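Local coordinates for protein aryl acylamidase (bacterium CSBL00001, PDB 4YJ6) that probably hydrolyses the amide bond of aryl acylamides, as a member of the amidase signature enzyme family, at residues R151-L156 and L170-I175; V296-E299 and H303-F306; G310-Q315 and R378-D383. One frame throughout, in Å; residues are numbered along the deposited sequence.

Three contacts of one chain sample different kinds of packing in an amidase signature protein. They follow one another along the sequence without interleaving. Contact 1 is the buried one, where a turn meets the end of helix 165-172; contact 2 joins helix 284-299 to strand 303-306, an outermost strand of the eight-stranded mixed sheet; contact 3, at the surface, sets the loop that follows that strand against helix 368-389. Contacts 2 and 3 thus adjoin in sequence, yet their centres are about 25 Å apart. Contact 1 lies about 31 Å from contact 2 and about 35 Å from contact 3 between centres, the latter across the chain's centre, so these are separate local packings within one family region.

Contact 1 of 3, residues R151-L156 and L170-I175; sequences RNPFNL and LVADGI
P153 packs where helix 165-172 ends, its ring lying against the methyl of A172 and the methylene of D173 just after it. The close part is mostly apolar: CG of P153 sits 4.0 Å from CB of A172 and equally far from CB of D173. The polar atom that grazes the ring is D173 OD1, 3.8 Å from CB of P153. D173 CG stands anti to its N (chi1 -157°), turning OD1 toward P153 CB, the two side chains crossing at a slant, while OD2 forms salt bridges with R41 and R493. F154 marks the looser side, its side chain no nearer than 4.6 Å.

Both backbones turn sharply here. N152 to N155 form a type I beta turn, reinforced by an Asx turn in which N152 OD1 accepts from F154 N at 2.9 Å. The helix closes in a Schellman motif, with G174 at positive phi (85°) and I175 N bonded to L170 O.

With all three touching residues buried, no solvent side opens at P153, A172 or D173: helix 27-45 supplies L45 against P153 and D173, helix 488-491 brings P490 onto the same two residues, and T195 of helix 190-195 touches A172.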
loop_
_atom_site.group_PDB
_atom_site.type_symbol
_atom_site.label_atom_id
_atom_site.label_comp_id
_atom_site.label_asym_id
_atom_site.label_seq_id
_atom_site.Cartn_x
_atom_site.Cartn_y
_atom_site.Cartn_z
ATOM N N ARG A 151 1.702 -12.502 -8.481
ATOM C CA ARG A 151 0.458 -13.278 -8.528
ATOM C C ARG A 151 -0.262 -13.381 -7.189
ATOM O O ARG A 151 0.343 -13.279 -6.122
ATOM C CB ARG A 151 0.774 -14.680 -9.090
ATOM C CG ARG A 151 1.487 -14.603 -10.438
ATOM C CD ARG A 151 1.691 -16.004 -11.082
ATOM N NE ARG A 151 2.426 -15.879 -12.342
ATOM C CZ ARG A 151 3.754 -15.865 -12.467
ATOM N NH1 ARG A 151 4.541 -15.988 -11.408
ATOM N NH2 ARG A 151 4.310 -15.730 -13.672
ATOM N N ASN A 152 -1.571 -13.587 -7.263
ATOM C CA ASN A 152 -2.431 -13.562 -6.106
ATOM C C ASN A 152 -2.410 -14.896 -5.362
ATOM O O ASN A 152 -2.755 -15.922 -5.975
ATOM C CB ASN A 152 -3.872 -13.275 -6.580
ATOM C CG ASN A 152 -4.734 -12.761 -5.476
ATOM O OD1 ASN A 152 -4.787 -13.363 -4.402
ATOM N ND2 ASN A 152 -5.371 -11.598 -5.693
ATOM N N PRO A 153 -2.025 -14.906 -4.058
ATOM C CA PRO A 153 -2.017 -16.179 -3.319
ATOM C C PRO A 153 -3.376 -16.856 -3.282
ATOM O O PRO A 153 -3.442 -18.044 -2.990
ATOM C CB PRO A 153 -1.596 -15.774 -1.890
ATOM C CG PRO A 153 -0.819 -14.472 -2.096
ATOM C CD PRO A 153 -1.561 -13.783 -3.212
ATOM N N PHE A 154 -4.454 -16.115 -3.529
ATOM C CA PHE A 154 -5.786 -16.752 -3.531
ATOM C C PHE A 154 -6.080 -17.500 -4.835
ATOM O O PHE A 154 -6.987 -18.336 -4.885
ATOM C CB PHE A 154 -6.872 -15.710 -3.238
ATOM C CG PHE A 154 -7.024 -15.439 -1.791
ATOM C CD1 PHE A 154 -8.034 -16.022 -1.054
ATOM C CD2 PHE A 154 -6.087 -14.650 -1.144
ATOM C CE1 PHE A 154 -8.127 -15.810 0.299
ATOM C CE2 PHE A 154 -6.157 -14.437 0.196
ATOM C CZ PHE A 154 -7.160 -15.007 0.935
ATOM N N ASN A 155 -5.353 -17.164 -5.890
ATOM C CA ASN A 155 -5.447 -17.850 -7.174
ATOM C C ASN A 155 -4.367 -17.278 -8.081
ATOM O O ASN A 155 -4.451 -16.145 -8.550
ATOM C CB ASN A 155 -6.851 -17.681 -7.797
ATOM C CG ASN A 155 -6.996 -18.450 -9.099
ATOM O OD1 ASN A 155 -6.011 -18.712 -9.784
ATOM N ND2 ASN A 155 -8.229 -18.816 -9.440
ATOM N N LEU A 156 -3.302 -18.050 -8.309
ATOM C CA LEU A 156 -2.148 -17.519 -9.038
ATOM C C LEU A 156 -2.424 -17.127 -10.494
ATOM O O LEU A 156 -1.601 -16.507 -11.116
ATOM C CB LEU A 156 -0.939 -18.492 -8.957
ATOM C CG LEU A 156 -0.139 -18.439 -7.644
ATOM C CD1 LEU A 156 -1.025 -18.749 -6.453
ATOM C CD2 LEU A 156 0.986 -19.447 -7.727
ATOM N N LEU A 170 3.195 -11.329 -0.244
ATOM C CA LEU A 170 3.934 -11.987 0.830
ATOM C C LEU A 170 3.137 -12.052 2.121
ATOM O O LEU A 170 3.138 -13.082 2.801
ATOM C CB LEU A 170 5.284 -11.288 1.096
ATOM C CG LEU A 170 6.289 -11.403 -0.046
ATOM C CD1 LEU A 170 7.609 -10.670 0.355
ATOM C CD2 LEU A 170 6.594 -12.868 -0.359
ATOM N N VAL A 171 2.449 -10.960 2.475
ATOM C CA VAL A 171 1.672 -10.938 3.699
ATOM C C VAL A 171 0.462 -11.880 3.586
ATOM O O VAL A 171 0.158 -12.589 4.536
ATOM C CB VAL A 171 1.223 -9.487 4.032
ATOM C CG1 VAL A 171 0.245 -9.447 5.242
ATOM C CG2 VAL A 171 2.511 -8.644 4.301
ATOM N N ALA A 172 -0.204 -11.873 2.431
ATOM C CA ALA A 172 -1.387 -12.706 2.248
ATOM C C ALA A 172 -1.044 -14.191 2.234
ATOM O O ALA A 172 -1.908 -15.027 2.561
ATOM C CB ALA A 172 -2.135 -12.318 0.960
ATOM N N ASP A 173 0.200 -14.503 1.897
ATOM C CA ASP A 173 0.644 -15.904 1.812
ATOM C C ASP A 173 1.306 -16.329 3.119
ATOM O O ASP A 173 1.813 -17.452 3.222
ATOM C CB ASP A 173 1.596 -16.095 0.628
ATOM C CG ASP A 173 1.660 -17.551 0.141
ATOM O OD1 ASP A 173 0.603 -18.190 0.074
ATOM O OD2 ASP A 173 2.768 -18.042 -0.168
ATOM N N GLY A 174 1.305 -15.449 4.126
ATOM C CA GLY A 174 1.770 -15.825 5.449
ATOM C C GLY A 174 3.291 -15.720 5.649
ATOM O O GLY A 174 3.792 -16.106 6.706
ATOM N N ILE A 175 4.002 -15.174 4.658
ATOM C CA ILE A 175 5.463 -15.295 4.602
ATOM C C ILE A 175 6.145 -14.300 5.535
ATOM O O ILE A 175 7.139 -14.639 6.159
ATOM C CB ILE A 175 5.960 -15.145 3.171
ATOM C CG1 ILE A 175 5.474 -16.348 2.341
ATOM C CG2 ILE A 175 7.536 -15.104 3.091
ATOM C CD1 ILE A 175 5.607 -16.169 0.855
#

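Contact 2 of 3, residues V296-E299 and H303-F306; sequences VFTE and HVEF
T298 and V304 meet through methyl groups, T298 CG2 lying 3.6 Å from V304 CG2, and this is the closest approach between the end of helix 284-299 and the strand that follows it. The two side chains cross at about a right angle. V304 carries most of the contact: its CB bond points at the helix, and the torsions decide which branch does the touching. With CG1 anti to the backbone N (chi1 180°), CG2 lies beside that N and anti to the carbonyl carbon, from where it touches both T298 and F297.

T298 splits its branches by polarity: OG1 turns back to the helix, CG2 faces the valine. The hydroxyl stands between N and the carbonyl carbon (chi1 69°) and bonds to the R295 carbonyl; CB of V304 is also near the methyl, at 3.9 Å. F297 contributes only its methylene, CB to V304 CG2 at 4.0 Å. Although its CB bond faces the strand, the ring swings away from it, against M458 and I460 of strand 454-462.

A three-residue connection separates the segments, which belong to the beta-alpha-beta unit of strand 270-273, helix 284-299 and strand 303-306. I271 of strand 270-273 touches both F297 and V304, and backbone bonds from H303 and E305 tie the two strands together, so the helix packs over a neighbouring pair of strands in the eight-stranded sheet.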
loop_
_atom_site.group_PDB
_atom_site.type_symbol
_atom_site.label_atom_id
_atom_site.label_comp_id
_atom_site.label_asym_id
_atom_site.label_seq_id
_atom_site.Cartn_x
_atom_site.Cartn_y
_atom_site.Cartn_z
ATOM N N VAL A 296 -22.393 -4.428 9.641
ATOM C CA VAL A 296 -21.670 -4.935 10.808
ATOM C C VAL A 296 -21.566 -3.822 11.838
ATOM O O VAL A 296 -21.693 -4.056 13.041
ATOM C CB VAL A 296 -20.288 -5.482 10.417
ATOM C CG1 VAL A 296 -19.433 -5.823 11.695
ATOM C CG2 VAL A 296 -20.450 -6.709 9.500
ATOM N N PHE A 297 -21.373 -2.590 11.368
ATOM C CA PHE A 297 -21.200 -1.479 12.291
ATOM C C PHE A 297 -22.492 -1.101 13.021
ATOM O O PHE A 297 -22.443 -0.661 14.159
ATOM C CB PHE A 297 -20.670 -0.271 11.549
ATOM C CG PHE A 297 -19.247 -0.454 11.088
ATOM C CD1 PHE A 297 -18.213 -0.476 12.003
ATOM C CD2 PHE A 297 -18.948 -0.618 9.749
ATOM C CE1 PHE A 297 -16.873 -0.660 11.566
ATOM C CE2 PHE A 297 -17.614 -0.797 9.325
ATOM C CZ PHE A 297 -16.596 -0.809 10.240
ATOM N N THR A 298 -23.632 -1.299 12.367
ATOM C CA THR A 298 -24.895 -0.951 13.019
ATOM C C THR A 298 -25.112 -1.890 14.210
ATOM O O THR A 298 -25.695 -1.492 15.208
ATOM C CB THR A 298 -26.104 -1.045 12.069
ATOM O OG1 THR A 298 -26.337 -2.415 11.749
ATOM C CG2 THR A 298 -25.904 -0.260 10.812
ATOM N N GLU A 299 -24.638 -3.128 14.119
ATOM C CA GLU A 299 -24.752 -4.063 15.250
ATOM C C GLU A 299 -23.821 -3.731 16.393
ATOM O O GLU A 299 -24.037 -4.179 17.525
ATOM C CB GLU A 299 -24.478 -5.488 14.794
ATOM C CG GLU A 299 -25.531 -6.017 13.887
ATOM C CD GLU A 299 -26.915 -5.920 14.511
ATOM O OE1 GLU A 299 -27.073 -6.405 15.660
ATOM O OE2 GLU A 299 -27.837 -5.344 13.862
ATOM N N HIS A 303 -24.222 4.364 13.924
ATOM C CA HIS A 303 -25.352 4.714 13.060
ATOM C C HIS A 303 -24.821 4.884 11.659
ATOM O O HIS A 303 -23.917 5.678 11.449
ATOM C CB HIS A 303 -25.993 6.005 13.555
ATOM C CG HIS A 303 -26.241 6.004 15.033
ATOM N ND1 HIS A 303 -25.370 6.582 15.939
ATOM C CD2 HIS A 303 -27.226 5.433 15.768
ATOM C CE1 HIS A 303 -25.826 6.393 17.166
ATOM N NE2 HIS A 303 -26.952 5.702 17.089
ATOM N N VAL A 304 -25.341 4.106 10.720
ATOM C CA VAL A 304 -24.819 4.133 9.355
ATOM C C VAL A 304 -25.922 4.639 8.435
ATOM O O VAL A 304 -27.079 4.190 8.550
ATOM C CB VAL A 304 -24.391 2.729 8.882
ATOM C CG1 VAL A 304 -23.852 2.771 7.453
ATOM C CG2 VAL A 304 -23.327 2.108 9.838
ATOM N N GLU A 305 -25.582 5.547 7.526
ATOM C CA GLU A 305 -26.552 5.956 6.492
ATOM C C GLU A 305 -25.838 6.281 5.190
ATOM O O GLU A 305 -24.650 6.661 5.192
ATOM C CB GLU A 305 -27.392 7.148 6.966
ATOM C CG GLU A 305 -26.630 8.431 7.025
ATOM C CD GLU A 305 -27.378 9.575 7.751
ATOM O OE1 GLU A 305 -27.730 9.437 8.946
ATOM O OE2 GLU A 305 -27.552 10.635 7.141
ATOM N N PHE A 306 -26.526 6.101 4.069
ATOM C CA PHE A 306 -25.976 6.495 2.773
ATOM C C PHE A 306 -25.756 7.996 2.671
ATOM O O PHE A 306 -26.542 8.788 3.190
ATOM C CB PHE A 306 -26.883 6.013 1.617
ATOM C CG PHE A 306 -26.821 4.542 1.379
ATOM C CD1 PHE A 306 -25.802 3.998 0.598
ATOM C CD2 PHE A 306 -27.758 3.685 1.930
ATOM C CE1 PHE A 306 -25.732 2.630 0.378
ATOM C CE2 PHE A 306 -27.687 2.298 1.708
ATOM C CZ PHE A 306 -26.672 1.775 0.938
#

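Contact 3 of 3, residues G310-Q315 and R378-D383; sequences GIPYSQ and RTTVFD
P312 and Y313 meet T380 where an irregular loop that ends in the S314 N-cap of helix 315-339 packs against helix 368-389 at the surface of the amidase fold. The loop comes from strand 303-306. It leaves G310 with positive phi (68°), extends at I311 and Y313, and reaches S314, the N-cap of the following helix; the serine side chain caps a backbone N just beyond. The other segment is the middle of helix 368-389, with the i to i+4 bonds F382 N to R378 O and D383 N to T379 O intact.

T380 points its CB at the loop and serves both loop side chains. Its methyl CG2 meets the CG-CD side of the P312 ring, 3.6 Å from each of those two atoms. The same threonine meets Y313 at the ring edge, the two side chains crossing at about a right angle: CB of T380 lies 3.7 Å from CE1 of Y313, near the ring plane. Y313 gets its ring there by placing CG anti to its carbonyl carbon (chi1 -72°), and its ring also reaches L376 and L377 on the same helix. M318 of helix 315-339 touches I311, Y313 and V381, so it borders both loop and helix.

The hydroxyl of T380 bonds to the L376 carbonyl one turn back, which leaves the methyl to face P312; in that pose OG1 of T380 lies in the plane of the Y313 ring, 3.7 Å from CE1 of Y313.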
loop_
_atom_site.group_PDB
_atom_site.type_symbol
_atom_site.label_atom_id
_atom_site.label_comp_id
_atom_site.label_asym_id
_atom_site.label_seq_id
_atom_site.Cartn_x
_atom_site.Cartn_y
_atom_site.Cartn_z
ATOM N N GLY A 310 -21.442 14.387 -3.683
ATOM C CA GLY A 310 -21.689 15.478 -4.598
ATOM C C GLY A 310 -20.500 15.908 -5.463
ATOM O O GLY A 310 -20.380 17.085 -5.822
ATOM N N ILE A 311 -19.643 14.959 -5.822
ATOM C CA ILE A 311 -18.488 15.260 -6.678
ATOM C C ILE A 311 -18.998 15.679 -8.078
ATOM O O ILE A 311 -19.733 14.930 -8.705
ATOM C CB ILE A 311 -17.609 14.006 -6.812
ATOM C CG1 ILE A 311 -16.925 13.684 -5.458
ATOM C CG2 ILE A 311 -16.567 14.225 -7.901
ATOM C CD1 ILE A 311 -16.272 12.281 -5.438
ATOM N N PRO A 312 -18.641 16.883 -8.551
ATOM C CA PRO A 312 -19.226 17.373 -9.817
ATOM C C PRO A 312 -18.408 17.051 -11.060
ATOM O O PRO A 312 -18.806 17.383 -12.188
ATOM C CB PRO A 312 -19.283 18.877 -9.605
ATOM C CG PRO A 312 -18.038 19.138 -8.768
ATOM C CD PRO A 312 -17.970 17.965 -7.805
ATOM N N TYR A 313 -17.285 16.382 -10.859
ATOM C CA TYR A 313 -16.446 15.924 -11.960
ATOM C C TYR A 313 -16.800 14.482 -12.307
ATOM O O TYR A 313 -17.248 13.733 -11.454
ATOM C CB TYR A 313 -14.957 15.996 -11.539
ATOM C CG TYR A 313 -14.444 17.424 -11.466
ATOM C CD1 TYR A 313 -14.464 18.156 -10.262
ATOM C CD2 TYR A 313 -13.910 18.037 -12.601
ATOM C CE1 TYR A 313 -13.979 19.485 -10.214
ATOM C CE2 TYR A 313 -13.406 19.354 -12.559
ATOM C CZ TYR A 313 -13.445 20.064 -11.362
ATOM O OH TYR A 313 -12.960 21.372 -11.368
ATOM N N SER A 314 -16.583 14.077 -13.556
ATOM C CA SER A 314 -16.732 12.674 -13.908
ATOM C C SER A 314 -15.516 11.884 -13.426
ATOM O O SER A 314 -14.437 12.436 -13.207
ATOM C CB SER A 314 -16.838 12.491 -15.427
ATOM O OG SER A 314 -15.595 12.790 -16.023
ATOM N N GLN A 315 -15.684 10.581 -13.284
ATOM C CA GLN A 315 -14.533 9.755 -12.908
ATOM C C GLN A 315 -13.384 9.780 -13.943
ATOM O O GLN A 315 -12.220 9.724 -13.562
ATOM C CB GLN A 315 -14.978 8.343 -12.565
ATOM C CG GLN A 315 -15.744 7.617 -13.684
ATOM C CD GLN A 315 -14.822 6.777 -14.555
ATOM O OE1 GLN A 315 -13.623 6.759 -14.360
ATOM N NE2 GLN A 315 -15.397 6.057 -15.515
ATOM N N ARG A 378 -8.757 18.932 -7.703
ATOM C CA ARG A 378 -8.313 18.351 -6.456
ATOM C C ARG A 378 -8.960 19.055 -5.262
ATOM O O ARG A 378 -9.400 18.406 -4.310
ATOM C CB ARG A 378 -6.766 18.453 -6.371
ATOM C CG ARG A 378 -6.195 17.765 -5.142
ATOM C CD ARG A 378 -4.695 17.941 -5.110
ATOM N NE ARG A 378 -4.112 17.242 -3.965
ATOM C CZ ARG A 378 -2.817 17.236 -3.712
ATOM N NH1 ARG A 378 -1.993 17.837 -4.560
ATOM N NH2 ARG A 378 -2.350 16.590 -2.648
ATOM N N THR A 379 -9.011 20.378 -5.325
ATOM C CA THR A 379 -9.612 21.178 -4.251
ATOM C C THR A 379 -11.079 20.786 -4.081
ATOM O O THR A 379 -11.570 20.597 -2.988
ATOM C CB THR A 379 -9.539 22.685 -4.578
ATOM O OG1 THR A 379 -8.166 23.101 -4.681
ATOM C CG2 THR A 379 -10.263 23.502 -3.487
ATOM N N THR A 380 -11.769 20.632 -5.201
ATOM C CA THR A 380 -13.183 20.280 -5.191
ATOM C C THR A 380 -13.402 18.925 -4.513
ATOM O O THR A 380 -14.321 18.754 -3.692
ATOM C CB THR A 380 -13.732 20.272 -6.623
ATOM O OG1 THR A 380 -13.543 21.584 -7.185
ATOM C CG2 THR A 380 -15.251 19.972 -6.611
ATOM N N VAL A 381 -12.554 17.954 -4.856
ATOM C CA VAL A 381 -12.668 16.642 -4.228
ATOM C C VAL A 381 -12.387 16.701 -2.738
ATOM O O VAL A 381 -13.100 16.097 -1.952
ATOM C CB VAL A 381 -11.746 15.637 -4.906
ATOM C CG1 VAL A 381 -11.651 14.295 -4.093
ATOM C CG2 VAL A 381 -12.274 15.439 -6.337
ATOM N N PHE A 382 -11.315 17.405 -2.368
ATOM C CA PHE A 382 -10.995 17.669 -0.975
ATOM C C PHE A 382 -12.209 18.252 -0.260
ATOM O O PHE A 382 -12.566 17.778 0.813
ATOM C CB PHE A 382 -9.781 18.610 -0.984
ATOM C CG PHE A 382 -9.418 19.237 0.338
ATOM C CD1 PHE A 382 -8.855 18.495 1.366
ATOM C CD2 PHE A 382 -9.501 20.622 0.490
ATOM C CE1 PHE A 382 -8.426 19.133 2.566
ATOM C CE2 PHE A 382 -9.061 21.269 1.674
ATOM C CZ PHE A 382 -8.517 20.513 2.713
ATOM N N ASP A 383 -12.870 19.246 -0.857
ATOM C CA ASP A 383 -13.971 19.897 -0.150
ATOM C C ASP A 383 -15.193 18.963 -0.098
ATOM O O ASP A 383 -15.976 19.023 0.852
ATOM C CB ASP A 383 -14.336 21.232 -0.821
ATOM C CG ASP A 383 -13.496 22.389 -0.307
ATOM O OD1 ASP A 383 -12.917 22.262 0.788
ATOM O OD2 ASP A 383 -13.416 23.404 -1.007
#